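Local structure of 4-dehydrase (Streptomyces venezuelae, 2PO3) at residues A[85-90]-A[215-220]. The protein probably acts as a pyridoxal phosphate-dependent aminotransferase on a TDP-linked sugar, in the biosynthesis of desosamine. Numbering follows the deposited sequence.
Sequences HAAGLT and ADLAAR
A86 sets its methyl between two side chains of helix 215-225: CB of A86 lies 4.0 Å from CD1 of L217 and equally 4.0 Å from CB of R220, one turn further on. The CA atoms of A86 and R220 are 5.6 Å apart, and I221 and L224 cover more of the same methyl. L217 reaches across because its CG stands anti to the backbone N (chi1 179°); the CD1 branch also brushes CB of A87, at 4.4 Å. The R220 chain bends at chi3 (68°) and brings NE to O of A86, 3.0 Å away. This hydrogen bond meets a lone pair in the carbonyl plane but is bent, 136° at the hydrogen, and the oxygen sits somewhat out of the guanidinium plane. Were R220 replaced by an alanine, this last-turn carbonyl would probably lose its side-chain donor, and a gap would be likely to open beside L231 and S235. G88, at positive phi, closes helix 76-87 in a Schellman motif. The contact is helix-on-helix packing away from the ligand pocket, joining the C-terminal end of helix 76-87 to the start of helix 215-225 in the large domain of a fold type I PLP-dependent enzyme, with its mixed seven-stranded sheet.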
loop_
_atom_site.group_PDB
_atom_site.type_symbol
_atom_site.label_atom_id
_atom_site.label_comp_id
_atom_site.label_asym_id
_atom_site.label_seq_id
_atom_site.Cartn_x
_atom_site.Cartn_y
_atom_site.Cartn_z
ATOM N N HIS A 85 0.473 -1.400 15.186
ATOM C CA HIS A 85 -0.945 -1.461 15.548
ATOM C C HIS A 85 -1.357 -2.785 16.128
ATOM O O HIS A 85 -2.034 -2.794 17.144
ATOM C CB HIS A 85 -1.944 -1.030 14.463
ATOM C CG HIS A 85 -2.123 0.456 14.351
ATOM N ND1 HIS A 85 -2.174 1.290 15.459
ATOM C CD2 HIS A 85 -2.272 1.231 13.227
ATOM C CE1 HIS A 85 -2.365 2.526 14.976
ATOM N NE2 HIS A 85 -2.426 2.535 13.628
ATOM N N ALA A 86 -0.958 -3.883 15.481
ATOM C CA ALA A 86 -1.287 -5.234 15.954
ATOM C C ALA A 86 -0.805 -5.498 17.386
ATOM O O ALA A 86 -1.454 -6.186 18.170
ATOM C CB ALA A 86 -0.715 -6.309 15.014
ATOM N N ALA A 87 0.362 -4.938 17.710
ATOM C CA ALA A 87 0.994 -5.095 19.007
ATOM C C ALA A 87 0.541 -4.114 20.073
ATOM O O ALA A 87 0.934 -4.229 21.238
ATOM C CB ALA A 87 2.501 -5.055 18.848
ATOM N N GLY A 88 -0.272 -3.144 19.679
ATOM C CA GLY A 88 -0.776 -2.126 20.614
ATOM C C GLY A 88 0.276 -1.153 21.144
ATOM O O GLY A 88 0.137 -0.656 22.264
ATOM N N LEU A 89 1.306 -0.895 20.329
ATOM C CA LEU A 89 2.384 -0.017 20.705
ATOM C C LEU A 89 1.844 1.344 20.951
ATOM O O LEU A 89 0.943 1.749 20.269
ATOM C CB LEU A 89 3.454 0.125 19.603
ATOM C CG LEU A 89 4.115 -1.204 19.301
ATOM C CD1 LEU A 89 5.306 -1.011 18.356
ATOM C CD2 LEU A 89 4.551 -1.864 20.603
ATOM N N THR A 90 2.420 2.039 21.916
ATOM C CA THR A 90 2.002 3.379 22.230
ATOM C C THR A 90 3.214 4.233 22.542
ATOM O O THR A 90 4.307 3.784 22.910
ATOM C CB THR A 90 1.076 3.396 23.472
ATOM O OG1 THR A 90 1.727 2.761 24.553
ATOM C CG2 THR A 90 -0.241 2.694 23.162
ATOM N N ALA A 215 1.866 -16.734 16.481
ATOM C CA ALA A 215 0.634 -16.936 15.725
ATOM C C ALA A 215 -0.482 -15.960 16.030
ATOM O O ALA A 215 -1.266 -15.568 15.173
ATOM C CB ALA A 215 0.141 -18.351 15.941
ATOM N N ASP A 216 -0.583 -15.580 17.282
ATOM C CA ASP A 216 -1.638 -14.693 17.588
ATOM C C ASP A 216 -1.363 -13.387 16.942
ATOM O O ASP A 216 -2.235 -12.840 16.302
ATOM C CB ASP A 216 -1.883 -14.574 19.098
ATOM C CG ASP A 216 -2.509 -15.826 19.650
ATOM O OD1 ASP A 216 -3.181 -16.580 18.974
ATOM O OD2 ASP A 216 -2.242 -16.035 20.916
ATOM N N LEU A 217 -0.138 -12.931 17.128
ATOM C CA LEU A 217 0.297 -11.669 16.564
ATOM C C LEU A 217 0.089 -11.667 15.072
ATOM O O LEU A 217 -0.377 -10.682 14.490
ATOM C CB LEU A 217 1.786 -11.456 16.863
ATOM C CG LEU A 217 2.283 -10.155 16.280
ATOM C CD1 LEU A 217 1.596 -8.955 16.946
ATOM C CD2 LEU A 217 3.792 -10.106 16.456
ATOM N N ALA A 218 0.447 -12.799 14.479
ATOM C CA ALA A 218 0.306 -12.997 13.046
ATOM C C ALA A 218 -1.158 -12.871 12.563
ATOM O O ALA A 218 -1.447 -12.309 11.498
ATOM C CB ALA A 218 0.948 -14.313 12.617
ATOM N N ALA A 219 -2.091 -13.388 13.357
ATOM C CA ALA A 219 -3.489 -13.348 13.008
ATOM C C ALA A 219 -3.995 -11.940 13.041
ATOM O O ALA A 219 -4.796 -11.561 12.184
ATOM C CB ALA A 219 -4.269 -14.106 14.043
ATOM N N ARG A 220 -3.547 -11.175 14.048
ATOM C CA ARG A 220 -3.974 -9.774 14.173
ATOM C C ARG A 220 -3.517 -8.928 12.980
ATOM O O ARG A 220 -4.266 -8.103 12.454
ATOM C CB ARG A 220 -3.491 -9.089 15.448
ATOM C CG ARG A 220 -4.088 -9.678 16.706
ATOM C CD ARG A 220 -3.613 -8.911 17.920
ATOM N NE ARG A 220 -4.146 -7.550 17.977
ATOM C CZ ARG A 220 -5.399 -7.302 18.335
ATOM N NH1 ARG A 220 -6.250 -8.302 18.649
ATOM N NH2 ARG A 220 -5.801 -6.025 18.377
#